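Local coordinates for maltose/maltodextrin-binding protein (Thermus thermophilus, PDB 2GH9) that binds maltotriose and probably serves as the periplasmic sugar receptor of a maltodextrin uptake system, at residues Leu17-Gln20 and Ala21-Phe24; Gln282-Asn285 and Phe286-Leu290. One frame throughout, in Å; residues are numbered along the deposited sequence.

Contact 1. Residues Leu17-Gln20 and Ala21-Phe24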
# COMPACT_ATOMS: atom_id res chain seq x y z
N LEU A 17 -9.39 -11.88 10.82
CA LEU A 17 -9.67 -10.85 11.82
C LEU A 17 -10.92 -11.19 12.67
O LEU A 17 -10.92 -10.98 13.89
CB LEU A 17 -9.81 -9.46 11.17
CG LEU A 17 -10.08 -8.31 12.14
CD1 LEU A 17 -9.14 -8.38 13.33
CD2 LEU A 17 -10.03 -6.93 11.47
N LYS A 18 -11.96 -11.71 12.01
CA LYS A 18 -13.20 -12.10 12.69
C LYS A 18 -12.93 -13.25 13.68
O LYS A 18 -13.47 -13.24 14.79
CB LYS A 18 -14.30 -12.49 11.68
CG LYS A 18 -14.90 -11.32 10.93
CD LYS A 18 -16.27 -11.69 10.31
CE LYS A 18 -16.92 -10.55 9.60
NZ LYS A 18 -17.19 -9.39 10.52
N GLU A 19 -12.10 -14.21 13.25
CA GLU A 19 -11.70 -15.34 14.09
C GLU A 19 -10.92 -14.88 15.31
O GLU A 19 -11.19 -15.34 16.43
CB GLU A 19 -10.82 -16.35 13.33
CG GLU A 19 -10.37 -17.53 14.22
CD GLU A 19 -9.31 -18.42 13.60
OE1 GLU A 19 -9.00 -18.27 12.39
OE2 GLU A 19 -8.77 -19.27 14.35
N GLN A 20 -9.94 -13.99 15.11
CA GLN A 20 -9.18 -13.46 16.23
C GLN A 20 -10.08 -12.70 17.22
O GLN A 20 -9.83 -12.71 18.43
CB GLN A 20 -8.01 -12.56 15.76
CG GLN A 20 -7.06 -13.18 14.73
CD GLN A 20 -6.96 -14.71 14.78
OE1 GLN A 20 -7.21 -15.40 13.79
NE2 GLN A 20 -6.59 -15.23 15.95
N ALA A 21 -11.12 -12.06 16.69
CA ALA A 21 -12.06 -11.32 17.52
C ALA A 21 -12.89 -12.28 18.37
O ALA A 21 -13.16 -12.01 19.56
CB ALA A 21 -12.97 -10.44 16.67
N ARG A 22 -13.31 -13.39 17.75
CA ARG A 22 -14.05 -14.44 18.47
C ARG A 22 -13.17 -15.04 19.57
O ARG A 22 -13.57 -15.08 20.74
CB ARG A 22 -14.55 -15.52 17.48
CG ARG A 22 -15.76 -15.09 16.65
CD ARG A 22 -16.45 -16.28 16.00
NE ARG A 22 -15.53 -17.02 15.13
CZ ARG A 22 -15.33 -16.77 13.83
NH1 ARG A 22 -16.00 -15.80 13.20
NH2 ARG A 22 -14.46 -17.50 13.15
N THR A 23 -11.97 -15.46 19.21
CA THR A 23 -10.99 -15.99 20.15
C THR A 23 -10.70 -15.04 21.35
O THR A 23 -10.58 -15.52 22.48
CB THR A 23 -9.68 -16.35 19.44
OG1 THR A 23 -9.95 -17.31 18.42
CG2 THR A 23 -8.68 -16.92 20.41
N PHE A 24 -10.59 -13.73 21.10
CA PHE A 24 -10.38 -12.76 22.19
C PHE A 24 -11.57 -12.66 23.14
O PHE A 24 -11.39 -12.38 24.31
CB PHE A 24 -10.09 -11.36 21.64
CG PHE A 24 -9.58 -10.40 22.68
CD1 PHE A 24 -8.28 -10.49 23.16
CD2 PHE A 24 -10.40 -9.38 23.17
CE1 PHE A 24 -7.80 -9.58 24.11
CE2 PHE A 24 -9.92 -8.48 24.12
CZ PHE A 24 -8.63 -8.58 24.59
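Arg22 folds back over the turn of helix that precedes it, and its guanidinium comes to lie above the backbone of Lys18 and Glu19. Arg22 CG lies beside its own backbone N (chi1 -76°), 3.5 Å from Lys18 O, and a bend at chi3 (-59°) then returns the flat group toward the helix. One face looks onto Lys18 O and Glu19 CA, both offset toward the rim; NH2 of Arg22 stands 3.6 Å from Glu19 CA and 3.8 Å from Glu19 CB. The carboxylate is not drawn into this approach. Glu19 runs extended beyond CG, leaving its OE1 5.6 Å from Arg22 NH2, so any attraction between the two charges acts at a distance.

Thr23 illustrates how a hydroxyl can share an acceptor with the main chain. Its OG1, beside its own backbone N, donates to Glu19 O at 3.1 Å from above the carbonyl plane, while Thr23 N reaches the same oxygen at 2.9 Å in an almost straight bond (178°). Two donors from one residue thus grip Glu19 O. The turn belongs to helix 11-26, the crossover of the beta-alpha-beta unit that joins parallel strands 3-7 and 32-36 in this periplasmic binding protein fold. Leu17 and Ala21 lie on its inward side, both resting on Val34. Ala21 CB sits 3.4 Å from Lys18 O, close against the preceding turn. At Phe24, CB touches Gln20 O at 3.5 Å, whereas the ring leads away to meet Phe286 on helix 280-290.

Contact 2. Residues Gln282-Asn285 and Phe286-Leu290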
# COMPACT_ATOMS: atom_id res chain seq x y z
N GLN A 282 -8.46 -3.04 27.10
CA GLN A 282 -8.89 -4.20 26.30
C GLN A 282 -8.53 -4.04 24.83
O GLN A 282 -8.08 -5.00 24.21
CB GLN A 282 -10.39 -4.46 26.44
CG GLN A 282 -10.72 -5.54 27.48
CD GLN A 282 -10.20 -5.18 28.85
OE1 GLN A 282 -10.50 -4.10 29.36
NE2 GLN A 282 -9.42 -6.08 29.45
N ALA A 283 -8.74 -2.84 24.29
CA ALA A 283 -8.31 -2.48 22.93
C ALA A 283 -6.82 -2.76 22.72
O ALA A 283 -6.43 -3.37 21.73
CB ALA A 283 -8.61 -1.00 22.66
N VAL A 284 -5.98 -2.31 23.65
CA VAL A 284 -4.54 -2.59 23.58
C VAL A 284 -4.23 -4.09 23.67
O VAL A 284 -3.43 -4.61 22.89
CB VAL A 284 -3.74 -1.79 24.64
CG1 VAL A 284 -2.28 -2.22 24.66
CG2 VAL A 284 -3.84 -0.30 24.40
N ASN A 285 -4.85 -4.78 24.62
CA ASN A 285 -4.62 -6.22 24.77
C ASN A 285 -5.02 -6.94 23.50
O ASN A 285 -4.30 -7.80 23.04
CB ASN A 285 -5.39 -6.80 25.96
CG ASN A 285 -4.71 -6.55 27.30
OD1 ASN A 285 -3.50 -6.37 27.37
ND2 ASN A 285 -5.51 -6.53 28.36
N PHE A 286 -6.14 -6.56 22.91
CA PHE A 286 -6.61 -7.24 21.69
C PHE A 286 -5.65 -6.97 20.53
O PHE A 286 -5.30 -7.89 19.80
CB PHE A 286 -8.01 -6.80 21.32
CG PHE A 286 -8.49 -7.38 20.02
CD1 PHE A 286 -8.51 -8.77 19.83
CD2 PHE A 286 -8.92 -6.57 18.99
CE1 PHE A 286 -8.95 -9.33 18.62
CE2 PHE A 286 -9.37 -7.12 17.77
CZ PHE A 286 -9.37 -8.50 17.60
N ALA A 287 -5.22 -5.72 20.38
CA ALA A 287 -4.22 -5.36 19.37
C ALA A 287 -2.95 -6.22 19.50
O ALA A 287 -2.41 -6.69 18.49
CB ALA A 287 -3.88 -3.88 19.46
N LYS A 288 -2.50 -6.45 20.74
CA LYS A 288 -1.28 -7.20 20.96
C LYS A 288 -1.47 -8.66 20.55
O LYS A 288 -0.54 -9.25 20.04
CB LYS A 288 -0.78 -7.04 22.42
CG LYS A 288 -0.30 -5.62 22.73
CD LYS A 288 -0.16 -5.31 24.22
CE LYS A 288 0.99 -6.08 24.84
NZ LYS A 288 1.35 -5.53 26.20
N THR A 289 -2.68 -9.22 20.71
CA THR A 289 -2.95 -10.60 20.27
C THR A 289 -2.76 -10.76 18.75
O THR A 289 -2.38 -11.83 18.30
CB THR A 289 -4.37 -11.13 20.66
OG1 THR A 289 -5.41 -10.41 19.97
CG2 THR A 289 -4.58 -11.06 22.19
N LEU A 290 -3.04 -9.70 17.99
CA LEU A 290 -3.05 -9.78 16.53
C LEU A 290 -1.65 -9.81 15.92
O LEU A 290 -1.48 -10.24 14.78
CB LEU A 290 -3.86 -8.59 15.94
CG LEU A 290 -5.33 -8.39 16.35
CD1 LEU A 290 -5.92 -7.08 15.74
CD2 LEU A 290 -6.23 -9.60 16.00
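Phe286 N donates to Gln282 O at 2.8 Å, and Ala287 and Lys288 make the equivalent i to i-4 bonds to Ala283 and Val284. These are regular alpha-helical bonds of helix 280-290, which packs against the mixed sheet of the periplasmic binding protein fold: Ala283, Phe286 and Ala287 all meet Leu58 of strand 58-63. One residue farther on, Thr289 N donates to Asn285 O at 3.2 Å, while the threonine hydroxyl turns to a different carbonyl. Thr289 OG1 occupies the crowded position between backbone N and carbonyl carbon (chi1 66°) and donates to Phe286 O at a short 2.5 Å, lying in the carbonyl plane on a lone pair. The hydroxyl thus finds its acceptor about a turn back on its own helix, and the same torsion brings the methyl Thr289 CG2 to 3.4 Å from Asn285 O. A valine here removes the hydroxyl, and Phe286 O would probably be left to the weak bonds from Thr289 N and Leu290 N, its in-plane donor gone.

Toward the flank, Lys288 spends its aliphatic part on the preceding turn. Its CG lies 3.3 Å from Val284 O, and CD comes within 3.8 Å of Val284 CG1, the two side chains crossing obliquely. A bend at chi3 (69°) carries the amine onward to a hydrogen bond with Tyr82 O. On the inward side the ring of Phe286 leads away from Gln282-Asn285, with Leu290 CG 4.2 Å above one face and offset toward the rim.

How the contacts relate
Contacts 1 and 2 each cover about two turns of helices 11-26 and 280-290, which are far apart in sequence yet pack against each other, their centres about 11 Å apart. Both reach strand 3-7, where Leu17 and Phe286 touch Val5; contact 1 also covers strand 32-36, and contact 2 strand 58-63. Each is partly buried, but contact 1 has an exposed, charged outer side in Glu19 and Arg22, whereas the lysine of contact 2 bonds to Tyr82 O. Their threonine hydroxyls differ too, one reaching a carbonyl four residues back, the other three. The helices meet directly, Phe24 CG approaching Phe286 CD1 to 3.5 Å with the ring planes at about 55°, and Gln20 CB resting on Leu290 CD2.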